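Local coordinates for copper-transporting atpase (Sulfolobus solfataricus, PDB 2YJ5), which probably couples ATP hydrolysis to the movement of copper across the cell membrane, represented here by its soluble nucleotide-binding and phosphorylation domains, at residues A60-L65 / I97-K102; A64-P69 / F91-G96; N116-V121 / I128-I133. The protein carries 1 engineered substitution. All blocks are in the same frame, centred on the assembly; numbering follows the deposited sequence.

All three contacts lie on one side of the chain's centre, in the nucleotide-binding domain, where a six-stranded antiparallel sheet is backed by helices 53-63 and 69-80. Contacts 1 and 2 have centres about 6 Å apart and share Ala64 and Leu65; they join helix 53-63 and the loop after it to the neighbouring strands 98-103 and 91-94. Contact 3 follows along the chain, in the hairpin of strands 119-123 and 126-134, its centre about 14 Å from that of contact 1 and 16 Å from that of contact 2. All three touch the bound ATP analogue, illustrating a nucleotide pocket assembled from several strands of one sheet and the helix and loop packed on it.

Contact 1: residues A60-L65 / I97-K102; sequences ASVEAL and IGVRGK. With A99 (5'-O-[(S)-hydroxy{[(R)-hydroxy({(S)-hydroxy[(1S)-1-(2-nitrophenyl)ethoxy]phosphoryl}oxy)phosphoryl]oxy}phosphoryl]adenosine), chain C.
Glu63, of helix 53-63, and Val99, on strand 98-103, meet beside the adenine of the bound ATP analogue, and the polar part of this contact is made through that base. The glutamate side chain is bent at chi2 (-81°), which turns its carboxylate out from the helix and across the N1/N6 edge of the ring. OE1 of Glu63 accepts a hydrogen bond from the amino N6 of the nucleotide at 3.2 Å, while OE2 of Glu63 stands 2.6 Å from adenine N1. Val99 CG2 lies 4.1 Å from Glu63 OE1 and also borders adenine N6 with its methyl.

The arrangement belongs to the nucleotide-binding domain of a type IB P-type ATPase, whose Gly-X-Gly element is represented by Gly96 and Gly98. Gly98 lies flat against one face of the base, its CA 3.6 Å from adenine C5. Together with Ile97 it faces Ile94 in a classic beta bulge, a local irregularity at the start of the strand that meets the nucleotide.

The remaining packing is that of a helix on a sheet. Val62 directs CG1 onto the strand, 3.8 Å from the carbonyl O of Arg100 and above the backbone N of Gly101, where the glycine presents bare main chain. The side chains of Val62 and Val99 run by each other in opposing senses, although their CG1 atoms are modelled implausibly close and that spacing is doubtful. Val88 and Phe91 continue the apolar layer around Val62.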
loop_
_atom_site.group_PDB
_atom_site.type_symbol
_atom_site.label_atom_id
_atom_site.label_comp_id
_atom_site.label_asym_id
_atom_site.label_seq_id
_atom_site.Cartn_x
_atom_site.Cartn_y
_atom_site.Cartn_z
ATOM N N ALA A 60 -14.384 18.670 -4.742
ATOM C CA ALA A 60 -13.886 18.830 -3.374
ATOM C C ALA A 60 -15.030 19.152 -2.375
ATOM O O ALA A 60 -15.061 18.620 -1.263
ATOM C CB ALA A 60 -12.785 19.895 -3.312
ATOM N N SER A 61 -15.967 20.007 -2.781
ATOM C CA SER A 61 -17.060 20.417 -1.875
ATOM C C SER A 61 -17.852 19.224 -1.342
ATOM O O SER A 61 -18.087 19.123 -0.138
ATOM C CB SER A 61 -17.986 21.445 -2.541
ATOM O OG SER A 61 -17.286 22.663 -2.749
ATOM N N VAL A 62 -18.215 18.306 -2.242
ATOM C CA VAL A 62 -18.919 17.076 -1.875
ATOM C C VAL A 62 -18.048 16.067 -1.115
ATOM O O VAL A 62 -18.548 15.372 -0.227
ATOM C CB VAL A 62 -19.565 16.398 -3.098
ATOM C CG1 VAL A 62 -20.434 15.265 -2.649
ATOM C CG2 VAL A 62 -20.459 17.399 -3.855
ATOM N N GLU A 63 -16.747 15.999 -1.436
ATOM C CA GLU A 63 -15.854 15.021 -0.791
ATOM C C GLU A 63 -15.466 15.496 0.606
ATOM O O GLU A 63 -14.972 14.712 1.417
ATOM C CB GLU A 63 -14.570 14.772 -1.620
ATOM C CG GLU A 63 -14.761 14.011 -2.952
ATOM C CD GLU A 63 -14.854 12.482 -2.789
ATOM O OE1 GLU A 63 -15.191 12.007 -1.688
ATOM O OE2 GLU A 63 -14.613 11.752 -3.772
ATOM N N ALA A 64 -15.663 16.786 0.880
ATOM C CA ALA A 64 -15.400 17.338 2.213
ATOM C C ALA A 64 -16.308 16.761 3.330
ATOM O O ALA A 64 -16.000 16.899 4.511
ATOM C CB ALA A 64 -15.494 18.855 2.180
ATOM N N LEU A 65 -17.407 16.111 2.950
ATOM C CA LEU A 65 -18.354 15.517 3.906
ATOM C C LEU A 65 -18.062 14.028 4.151
ATOM O O LEU A 65 -18.683 13.405 4.998
ATOM C CB LEU A 65 -19.816 15.739 3.448
ATOM C CG LEU A 65 -20.245 17.222 3.458
ATOM C CD1 LEU A 65 -21.608 17.512 2.820
ATOM C CD2 LEU A 65 -20.207 17.758 4.882
ATOM N N ILE A 97 -18.911 2.560 -3.576
ATOM C CA ILE A 97 -19.183 3.306 -4.810
ATOM C C ILE A 97 -18.603 4.726 -4.759
ATOM O O ILE A 97 -17.647 5.052 -5.458
ATOM C CB ILE A 97 -20.704 3.374 -5.087
ATOM C CG1 ILE A 97 -21.258 1.972 -5.354
ATOM C CG2 ILE A 97 -21.006 4.280 -6.270
ATOM C CD1 ILE A 97 -22.737 1.954 -5.675
ATOM N N GLY A 98 -19.188 5.564 -3.917
ATOM C CA GLY A 98 -18.680 6.900 -3.719
ATOM C C GLY A 98 -19.702 7.848 -3.127
ATOM O O GLY A 98 -20.425 7.511 -2.190
ATOM N N VAL A 99 -19.786 9.034 -3.715
ATOM C CA VAL A 99 -20.379 10.165 -3.035
ATOM C C VAL A 99 -21.290 10.968 -3.966
ATOM O O VAL A 99 -21.107 10.961 -5.173
ATOM C CB VAL A 99 -19.239 11.002 -2.409
ATOM C CG1 VAL A 99 -19.516 12.448 -2.491
ATOM C CG2 VAL A 99 -18.995 10.564 -0.968
ATOM N N ARG A 100 -22.295 11.634 -3.416
ATOM C CA ARG A 100 -23.253 12.368 -4.244
ATOM C C ARG A 100 -23.832 13.580 -3.490
ATOM O O ARG A 100 -23.856 13.590 -2.254
ATOM C CB ARG A 100 -24.364 11.425 -4.697
ATOM C CG ARG A 100 -25.413 12.080 -5.541
ATOM C CD ARG A 100 -26.725 11.318 -5.465
ATOM N NE ARG A 100 -27.860 12.215 -5.656
ATOM C CZ ARG A 100 -28.491 12.865 -4.675
ATOM N NH1 ARG A 100 -28.115 12.716 -3.400
ATOM N NH2 ARG A 100 -29.508 13.666 -4.978
ATOM N N GLY A 101 -24.295 14.595 -4.226
ATOM C CA GLY A 101 -24.775 15.831 -3.610
ATOM C C GLY A 101 -25.189 16.937 -4.573
ATOM O O GLY A 101 -24.989 16.824 -5.771
ATOM N N LYS A 102 -25.765 18.011 -4.045
ATOM C CA LYS A 102 -26.342 19.083 -4.868
ATOM C C LYS A 102 -25.802 20.489 -4.543
ATOM O O LYS A 102 -25.831 20.919 -3.392
ATOM C CB LYS A 102 -27.884 19.059 -4.771
ATOM C CG LYS A 102 -28.555 20.342 -5.258
ATOM C CD LYS A 102 -29.839 20.068 -6.027
ATOM C CE LYS A 102 -31.048 20.043 -5.110
ATOM N NZ LYS A 102 -32.278 19.596 -5.837
HETATM C "C'" A99 C . -7.058 3.620 -0.797
HETATM N N1 A99 C . -14.876 9.137 -3.628
HETATM C C2 A99 C . -14.620 8.669 -4.863
HETATM N N3 A99 C . -14.598 7.356 -5.173
HETATM C C4 A99 C . -14.852 6.405 -4.241
HETATM C C5 A99 C . -15.135 6.840 -2.859
HETATM C C6 A99 C . -15.145 8.311 -2.584
HETATM N N6 A99 C . -15.412 8.836 -1.355
HETATM N N7 A99 C . -15.339 5.704 -2.162
HETATM C C8 A99 C . -15.190 4.645 -3.011
HETATM N N9 A99 C . -14.892 5.064 -4.253
HETATM P PA A99 C . -13.762 0.979 -1.576
HETATM P PB A99 C . -11.030 0.667 -1.142
HETATM P PG A99 C . -8.636 1.785 -2.021
HETATM O "O'L" A99 C . -4.536 1.310 0.618
HETATM O "O'M" A99 C . -4.181 3.190 1.495
HETATM C "C1'" A99 C . -3.242 3.234 -1.510
HETATM O O1A A99 C . -13.780 -0.534 -1.568
HETATM C C1B A99 C . -14.671 4.213 -5.463
HETATM O O1B A99 C . -11.368 0.238 0.271
HETATM O O1G A99 C . -9.089 1.719 -3.469
HETATM C "C2'" A99 C . -4.430 3.116 -0.793
HETATM N "N2'" A99 C . -4.377 2.519 0.491
HETATM O "O2'" A99 C . -13.068 3.950 -7.182
HETATM O O2A A99 C . -14.353 1.777 -0.428
HETATM C C2B A99 C . -13.195 4.100 -5.762
HETATM O O2B A99 C . -10.604 -0.337 -2.197
HETATM O O2G A99 C . -8.001 3.256 -1.811
HETATM C "C3'" A99 C . -5.695 3.639 -1.424
HETATM O "O3'" A99 C . -11.567 2.296 -5.446
HETATM O O3A A99 C . -12.259 1.499 -1.750
HETATM C C3B A99 C . -12.800 2.857 -4.993
HETATM O O3B A99 C . -9.949 1.854 -1.090
HETATM O O3G A99 C . -7.725 0.717 -1.454
HETATM C "C4'" A99 C . -5.612 4.211 -2.693
HETATM O "O4'" A99 C . -15.126 2.862 -5.257
HETATM C C4B A99 C . -14.001 1.963 -5.243
HETATM C "C5'" A99 C . -4.394 4.292 -3.362
HETATM O "O5'" A99 C . -14.415 1.520 -2.951
HETATM C C5B A99 C . -14.172 0.873 -4.195
HETATM C "C6'" A99 C . -3.224 3.813 -2.779
HETATM C "CM'" A99 C . -7.225 2.753 0.453
#

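Contact 2: residues A64-P69 / F91-G96; sequences ALSSHP and FKEISG. With A99 (5'-O-[(S)-hydroxy{[(R)-hydroxy({(S)-hydroxy[(1S)-1-(2-nitrophenyl)ethoxy]phosphoryl}oxy)phosphoryl]oxy}phosphoryl]adenosine), chain C.
Leu65 lies squarely over the ring of Phe91. Its CB sits 3.6 Å from the ring centroid and 9° off the normal, a CH-pi contact, while its CD1 lies 3.7 Å from Phe91 CG.

Ser66, with OG anti to the main-chain nitrogen (chi1 177°), donates to Glu93 OE2 at 2.8 Å, meeting the syn side of the carboxylate but 34° out of its plane. The same OG accepts from the backbone N of His68 at 3.2 Å, closing an ST turn, so one oxygen serves both the turn and a bond to the strand. Ser67 adds an indirect link: its backbone N donates to a water that in turn donates to Glu93 OE1.

His68, of the His-Pro pair familiar in type IB ATPases, is the N-cap of helix 69-80, its ND1 accepting from the backbone N of Ile70. This leaves NE2 as the donor in a weak bond of 3.5 Å to O2A of the nucleotide alpha-phosphate, and His68 CD2 comes 3.4 Å from adenine N7. The loop thus bridges helices 53-63 and 69-80 above the outermost strand 91-94, whose Phe91 and Glu93 also rest on Val99 of strand 98-103.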
loop_
_atom_site.group_PDB
_atom_site.type_symbol
_atom_site.label_atom_id
_atom_site.label_comp_id
_atom_site.label_asym_id
_atom_site.label_seq_id
_atom_site.Cartn_x
_atom_site.Cartn_y
_atom_site.Cartn_z
ATOM N N ALA A 64 -15.663 16.786 0.880
ATOM C CA ALA A 64 -15.400 17.338 2.213
ATOM C C ALA A 64 -16.308 16.761 3.330
ATOM O O ALA A 64 -16.000 16.899 4.511
ATOM C CB ALA A 64 -15.494 18.855 2.180
ATOM N N LEU A 65 -17.407 16.111 2.950
ATOM C CA LEU A 65 -18.354 15.517 3.906
ATOM C C LEU A 65 -18.062 14.028 4.151
ATOM O O LEU A 65 -18.683 13.405 4.998
ATOM C CB LEU A 65 -19.816 15.739 3.448
ATOM C CG LEU A 65 -20.245 17.222 3.458
ATOM C CD1 LEU A 65 -21.608 17.512 2.820
ATOM C CD2 LEU A 65 -20.207 17.758 4.882
ATOM N N SER A 66 -17.121 13.459 3.409
ATOM C CA SER A 66 -16.690 12.081 3.652
ATOM C C SER A 66 -15.409 12.040 4.477
ATOM O O SER A 66 -14.706 13.051 4.598
ATOM C CB SER A 66 -16.501 11.332 2.325
ATOM O OG SER A 66 -16.027 10.012 2.544
ATOM N N SER A 67 -15.105 10.882 5.056
ATOM C CA SER A 67 -13.834 10.699 5.772
ATOM C C SER A 67 -13.014 9.513 5.221
ATOM O O SER A 67 -11.983 9.139 5.770
ATOM C CB SER A 67 -14.074 10.553 7.274
ATOM O OG SER A 67 -14.953 9.472 7.532
ATOM N N HIS A 68 -13.488 8.936 4.124
ATOM C CA HIS A 68 -12.734 7.958 3.345
ATOM C C HIS A 68 -11.408 8.591 2.860
ATOM O O HIS A 68 -11.391 9.726 2.404
ATOM C CB HIS A 68 -13.620 7.496 2.167
ATOM C CG HIS A 68 -13.012 6.436 1.295
ATOM N ND1 HIS A 68 -11.688 6.452 0.894
ATOM C CD2 HIS A 68 -13.561 5.333 0.728
ATOM C CE1 HIS A 68 -11.451 5.401 0.128
ATOM N NE2 HIS A 68 -12.572 4.707 0.010
ATOM N N PRO A 69 -10.291 7.846 2.946
ATOM C CA PRO A 69 -8.971 8.389 2.565
ATOM C C PRO A 69 -8.868 8.910 1.109
ATOM O O PRO A 69 -8.045 9.787 0.842
ATOM C CB PRO A 69 -8.019 7.200 2.797
ATOM C CG PRO A 69 -8.710 6.346 3.816
ATOM C CD PRO A 69 -10.192 6.469 3.471
ATOM N N PHE A 91 -26.630 15.618 0.618
ATOM C CA PHE A 91 -25.463 14.765 0.546
ATOM C C PHE A 91 -25.813 13.312 0.870
ATOM O O PHE A 91 -26.582 13.050 1.802
ATOM C CB PHE A 91 -24.375 15.283 1.484
ATOM C CG PHE A 91 -23.217 14.340 1.642
ATOM C CD1 PHE A 91 -22.221 14.271 0.676
ATOM C CD2 PHE A 91 -23.122 13.519 2.756
ATOM C CE1 PHE A 91 -21.137 13.387 0.818
ATOM C CE2 PHE A 91 -22.051 12.639 2.908
ATOM C CZ PHE A 91 -21.057 12.577 1.934
ATOM N N LYS A 92 -25.268 12.372 0.094
ATOM C CA LYS A 92 -25.356 10.948 0.440
ATOM C C LYS A 92 -24.079 10.186 0.117
ATOM O O LYS A 92 -23.543 10.300 -0.981
ATOM C CB LYS A 92 -26.528 10.263 -0.270
ATOM C CG LYS A 92 -27.086 9.091 0.526
ATOM C CD LYS A 92 -27.927 8.147 -0.326
ATOM C CE LYS A 92 -28.381 6.924 0.490
ATOM N NZ LYS A 92 -29.180 5.926 -0.300
ATOM N N GLU A 93 -23.603 9.397 1.073
ATOM C CA GLU A 93 -22.475 8.511 0.834
ATOM C C GLU A 93 -22.964 7.082 0.648
ATOM O O GLU A 93 -23.922 6.663 1.289
ATOM C CB GLU A 93 -21.457 8.585 1.973
ATOM C CG GLU A 93 -20.255 7.715 1.727
ATOM C CD GLU A 93 -19.071 8.087 2.587
ATOM O OE1 GLU A 93 -19.278 8.431 3.776
ATOM O OE2 GLU A 93 -17.931 8.042 2.067
ATOM N N ILE A 94 -22.292 6.349 -0.237
ATOM C CA ILE A 94 -22.705 5.017 -0.669
ATOM C C ILE A 94 -21.470 4.132 -0.757
ATOM O O ILE A 94 -20.851 4.012 -1.815
ATOM C CB ILE A 94 -23.384 5.064 -2.069
ATOM C CG1 ILE A 94 -24.218 6.344 -2.234
ATOM C CG2 ILE A 94 -24.232 3.807 -2.322
ATOM C CD1 ILE A 94 -24.088 7.007 -3.615
ATOM N N SER A 95 -21.116 3.516 0.367
ATOM C CA SER A 95 -19.929 2.658 0.470
ATOM C C SER A 95 -19.723 1.717 -0.727
ATOM O O SER A 95 -20.681 1.191 -1.299
ATOM C CB SER A 95 -19.965 1.865 1.785
ATOM O OG SER A 95 -20.184 2.728 2.900
ATOM N N GLY A 96 -18.461 1.523 -1.105
ATOM C CA GLY A 96 -18.118 0.691 -2.244
ATOM C C GLY A 96 -18.212 1.424 -3.575
ATOM O O GLY A 96 -17.652 0.971 -4.586
HETATM C "C'" A99 C . -7.058 3.620 -0.797
HETATM N N1 A99 C . -14.876 9.137 -3.628
HETATM C C2 A99 C . -14.620 8.669 -4.863
HETATM N N3 A99 C . -14.598 7.356 -5.173
HETATM C C4 A99 C . -14.852 6.405 -4.241
HETATM C C5 A99 C . -15.135 6.840 -2.859
HETATM C C6 A99 C . -15.145 8.311 -2.584
HETATM N N6 A99 C . -15.412 8.836 -1.355
HETATM N N7 A99 C . -15.339 5.704 -2.162
HETATM C C8 A99 C . -15.190 4.645 -3.011
HETATM N N9 A99 C . -14.892 5.064 -4.253
HETATM P PA A99 C . -13.762 0.979 -1.576
HETATM P PB A99 C . -11.030 0.667 -1.142
HETATM P PG A99 C . -8.636 1.785 -2.021
HETATM O "O'L" A99 C . -4.536 1.310 0.618
HETATM O "O'M" A99 C . -4.181 3.190 1.495
HETATM C "C1'" A99 C . -3.242 3.234 -1.510
HETATM O O1A A99 C . -13.780 -0.534 -1.568
HETATM C C1B A99 C . -14.671 4.213 -5.463
HETATM O O1B A99 C . -11.368 0.238 0.271
HETATM O O1G A99 C . -9.089 1.719 -3.469
HETATM C "C2'" A99 C . -4.430 3.116 -0.793
HETATM N "N2'" A99 C . -4.377 2.519 0.491
HETATM O "O2'" A99 C . -13.068 3.950 -7.182
HETATM O O2A A99 C . -14.353 1.777 -0.428
HETATM C C2B A99 C . -13.195 4.100 -5.762
HETATM O O2B A99 C . -10.604 -0.337 -2.197
HETATM O O2G A99 C . -8.001 3.256 -1.811
HETATM C "C3'" A99 C . -5.695 3.639 -1.424
HETATM O "O3'" A99 C . -11.567 2.296 -5.446
HETATM O O3A A99 C . -12.259 1.499 -1.750
HETATM C C3B A99 C . -12.800 2.857 -4.993
HETATM O O3B A99 C . -9.949 1.854 -1.090
HETATM O O3G A99 C . -7.725 0.717 -1.454
HETATM C "C4'" A99 C . -5.612 4.211 -2.693
HETATM O "O4'" A99 C . -15.126 2.862 -5.257
HETATM C C4B A99 C . -14.001 1.963 -5.243
HETATM C "C5'" A99 C . -4.394 4.292 -3.362
HETATM O "O5'" A99 C . -14.415 1.520 -2.951
HETATM C C5B A99 C . -14.172 0.873 -4.195
HETATM C "C6'" A99 C . -3.224 3.813 -2.779
HETATM C "CM'" A99 C . -7.225 2.753 0.453
HETATM O O HOH W 1 -17.460 9.141 5.719
#

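Contact 3: residues N116-V121 / I128-I133; sequences NNDIAV and IASFNI. With A99 (5'-O-[(S)-hydroxy{[(R)-hydroxy({(S)-hydroxy[(1S)-1-(2-nitrophenyl)ethoxy]phosphoryl}oxy)phosphoryl]oxy}phosphoryl]adenosine), chain C.
The carbonyl oxygen of Ile119 is gripped twice by the facing strand: the backbone N of Phe131 donates to it at 2.8 Å, and Ser130 CA adds a CA-H...O contact at 3.2 Å. The return bond, from Ile119 N to Phe131 O, completes an antiparallel hydrogen-bonded pair in the beta hairpin of strands 119-123 and 126-134, whose directions here differ by 158°. Ala120 and Ser130 form the next, non-hydrogen-bonded pair. Closer to the turn, Val121 N donates to Ala129 O, but Val121 O receives the N-H of Ile128, at 3.0 Å.

The hairpin has two faces, and Ala120 and Ser130 point to one of them. On the other, which carries Ile119, Val121, Ala129 and Phe131, the side chains pack into an apolar layer beneath helix 53-63: Val121 CG2 approaches the Phe131 ring obliquely, 3.8 Å from CE2, and Ile119 CB lies against Phe131 CB. Leu56 of the helix and Phe49 of strand 45-50 also meet the phenyl ring. Ile128, with CG1 held between its own N and carbonyl carbon, brings CD1 across Val121, 3.8 Å from its CG1.

At the open end of the pairing the link is polar and wet. The carboxylate of Asp118 and the amide of Asn132 stand almost perpendicular, their planes 83° apart, and do not bond directly; one water donates to Asp118 OD1 at 2.9 Å and accepts from Asn132 ND2. Ile119 then carries the apolar face to the nucleotide, its chain bent at chi2 (-85°) so that CD1 ends 3.5 Å from the ribose O2' of the ATP analogue.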
loop_
_atom_site.group_PDB
_atom_site.type_symbol
_atom_site.label_atom_id
_atom_site.label_comp_id
_atom_site.label_asym_id
_atom_site.label_seq_id
_atom_site.Cartn_x
_atom_site.Cartn_y
_atom_site.Cartn_z
ATOM N N ASN A 116 -11.749 2.761 -16.295
ATOM C CA ASN A 116 -10.502 2.466 -15.599
ATOM C C ASN A 116 -10.672 2.325 -14.097
ATOM O O ASN A 116 -11.778 2.103 -13.587
ATOM C CB ASN A 116 -9.519 3.603 -15.853
ATOM C CG ASN A 116 -10.071 4.640 -16.812
ATOM O OD1 ASN A 116 -9.669 4.703 -17.973
ATOM N ND2 ASN A 116 -11.008 5.453 -16.335
ATOM N N ASN A 117 -9.549 2.452 -13.397
ATOM C CA ASN A 117 -9.552 2.620 -11.956
ATOM C C ASN A 117 -9.479 4.115 -11.602
ATOM O O ASN A 117 -9.389 4.480 -10.432
ATOM C CB ASN A 117 -8.388 1.854 -11.322
ATOM N N ASP A 118 -9.508 4.969 -12.624
ATOM C CA ASP A 118 -9.501 6.421 -12.436
ATOM C C ASP A 118 -10.736 6.838 -11.638
ATOM O O ASP A 118 -11.723 6.103 -11.602
ATOM C CB ASP A 118 -9.551 7.119 -13.800
ATOM C CG ASP A 118 -8.189 7.620 -14.276
ATOM O OD1 ASP A 118 -7.151 6.993 -13.970
ATOM O OD2 ASP A 118 -8.175 8.662 -14.980
ATOM N N ILE A 119 -10.690 8.016 -11.015
ATOM C CA ILE A 119 -11.879 8.582 -10.360
ATOM C C ILE A 119 -12.516 9.663 -11.219
ATOM O O ILE A 119 -11.835 10.591 -11.672
ATOM C CB ILE A 119 -11.575 9.171 -8.967
ATOM C CG1 ILE A 119 -10.803 8.161 -8.094
ATOM C CG2 ILE A 119 -12.887 9.637 -8.291
ATOM C CD1 ILE A 119 -11.693 7.175 -7.371
ATOM N N ALA A 120 -13.825 9.548 -11.428
ATOM C CA ALA A 120 -14.557 10.458 -12.321
ATOM C C ALA A 120 -15.559 11.408 -11.628
ATOM O O ALA A 120 -16.213 11.042 -10.658
ATOM C CB ALA A 120 -15.265 9.659 -13.408
ATOM N N VAL A 121 -15.692 12.610 -12.173
ATOM C CA VAL A 121 -16.622 13.624 -11.668
ATOM C C VAL A 121 -17.805 13.822 -12.631
ATOM O O VAL A 121 -17.622 14.268 -13.767
ATOM C CB VAL A 121 -15.912 14.976 -11.489
ATOM C CG1 VAL A 121 -16.857 16.003 -10.906
ATOM C CG2 VAL A 121 -14.670 14.832 -10.594
ATOM N N ILE A 128 -17.298 15.020 -16.651
ATOM C CA ILE A 128 -16.579 16.183 -17.159
ATOM C C ILE A 128 -15.124 16.362 -16.664
ATOM O O ILE A 128 -14.395 17.222 -17.193
ATOM C CB ILE A 128 -17.376 17.474 -16.900
ATOM C CG1 ILE A 128 -17.954 17.430 -15.498
ATOM C CG2 ILE A 128 -18.527 17.619 -17.916
ATOM C CD1 ILE A 128 -16.935 17.530 -14.414
ATOM N N ALA A 129 -14.708 15.574 -15.671
ATOM C CA ALA A 129 -13.332 15.654 -15.142
ATOM C C ALA A 129 -12.874 14.329 -14.514
ATOM O O ALA A 129 -13.707 13.488 -14.184
ATOM C CB ALA A 129 -13.213 16.785 -14.130
ATOM N N SER A 130 -11.566 14.159 -14.307
ATOM C CA SER A 130 -11.067 12.945 -13.669
ATOM C C SER A 130 -9.758 13.084 -12.867
ATOM O O SER A 130 -8.954 14.012 -13.074
ATOM C CB SER A 130 -10.919 11.828 -14.713
ATOM O OG SER A 130 -9.950 12.184 -15.689
ATOM N N PHE A 131 -9.566 12.129 -11.964
ATOM C CA PHE A 131 -8.400 12.054 -11.087
ATOM C C PHE A 131 -7.595 10.740 -11.296
ATOM O O PHE A 131 -8.171 9.645 -11.399
ATOM C CB PHE A 131 -8.841 12.087 -9.616
ATOM C CG PHE A 131 -9.441 13.403 -9.162
ATOM C CD1 PHE A 131 -8.622 14.428 -8.674
ATOM C CD2 PHE A 131 -10.825 13.592 -9.146
ATOM C CE1 PHE A 131 -9.161 15.653 -8.205
ATOM C CE2 PHE A 131 -11.395 14.811 -8.690
ATOM C CZ PHE A 131 -10.546 15.852 -8.214
ATOM N N ASN A 132 -6.269 10.843 -11.346
ATOM C CA ASN A 132 -5.434 9.650 -11.204
ATOM C C ASN A 132 -4.880 9.624 -9.776
ATOM O O ASN A 132 -4.241 10.565 -9.337
ATOM C CB ASN A 132 -4.312 9.600 -12.267
ATOM C CG ASN A 132 -3.425 8.357 -12.134
ATOM O OD1 ASN A 132 -2.871 8.100 -11.077
ATOM N ND2 ASN A 132 -3.314 7.575 -13.205
ATOM N N ILE A 133 -5.142 8.552 -9.045
ATOM C CA ILE A 133 -4.709 8.465 -7.651
ATOM C C ILE A 133 -3.664 7.345 -7.371
ATOM O O ILE A 133 -3.884 6.184 -7.726
ATOM C CB ILE A 133 -5.956 8.390 -6.723
ATOM C CG1 ILE A 133 -6.487 9.832 -6.495
ATOM C CG2 ILE A 133 -5.655 7.605 -5.431
ATOM C CD1 ILE A 133 -7.536 10.012 -5.413
HETATM C "C'" A99 C . -7.058 3.620 -0.797
HETATM N N1 A99 C . -14.876 9.137 -3.628
HETATM C C2 A99 C . -14.620 8.669 -4.863
HETATM N N3 A99 C . -14.598 7.356 -5.173
HETATM C C4 A99 C . -14.852 6.405 -4.241
HETATM C C5 A99 C . -15.135 6.840 -2.859
HETATM C C6 A99 C . -15.145 8.311 -2.584
HETATM N N6 A99 C . -15.412 8.836 -1.355
HETATM N N7 A99 C . -15.339 5.704 -2.162
HETATM C C8 A99 C . -15.190 4.645 -3.011
HETATM N N9 A99 C . -14.892 5.064 -4.253
HETATM P PA A99 C . -13.762 0.979 -1.576
HETATM P PB A99 C . -11.030 0.667 -1.142
HETATM P PG A99 C . -8.636 1.785 -2.021
HETATM O "O'L" A99 C . -4.536 1.310 0.618
HETATM O "O'M" A99 C . -4.181 3.190 1.495
HETATM C "C1'" A99 C . -3.242 3.234 -1.510
HETATM O O1A A99 C . -13.780 -0.534 -1.568
HETATM C C1B A99 C . -14.671 4.213 -5.463
HETATM O O1B A99 C . -11.368 0.238 0.271
HETATM O O1G A99 C . -9.089 1.719 -3.469
HETATM C "C2'" A99 C . -4.430 3.116 -0.793
HETATM N "N2'" A99 C . -4.377 2.519 0.491
HETATM O "O2'" A99 C . -13.068 3.950 -7.182
HETATM O O2A A99 C . -14.353 1.777 -0.428
HETATM C C2B A99 C . -13.195 4.100 -5.762
HETATM O O2B A99 C . -10.604 -0.337 -2.197
HETATM O O2G A99 C . -8.001 3.256 -1.811
HETATM C "C3'" A99 C . -5.695 3.639 -1.424
HETATM O "O3'" A99 C . -11.567 2.296 -5.446
HETATM O O3A A99 C . -12.259 1.499 -1.750
HETATM C C3B A99 C . -12.800 2.857 -4.993
HETATM O O3B A99 C . -9.949 1.854 -1.090
HETATM O O3G A99 C . -7.725 0.717 -1.454
HETATM C "C4'" A99 C . -5.612 4.211 -2.693
HETATM O "O4'" A99 C . -15.126 2.862 -5.257
HETATM C C4B A99 C . -14.001 1.963 -5.243
HETATM C "C5'" A99 C . -4.394 4.292 -3.362
HETATM O "O5'" A99 C . -14.415 1.520 -2.951
HETATM C C5B A99 C . -14.172 0.873 -4.195
HETATM C "C6'" A99 C . -3.224 3.813 -2.779
HETATM C "CM'" A99 C . -7.225 2.753 0.453
HETATM O O HOH W 2 -5.111 8.251 -15.563
#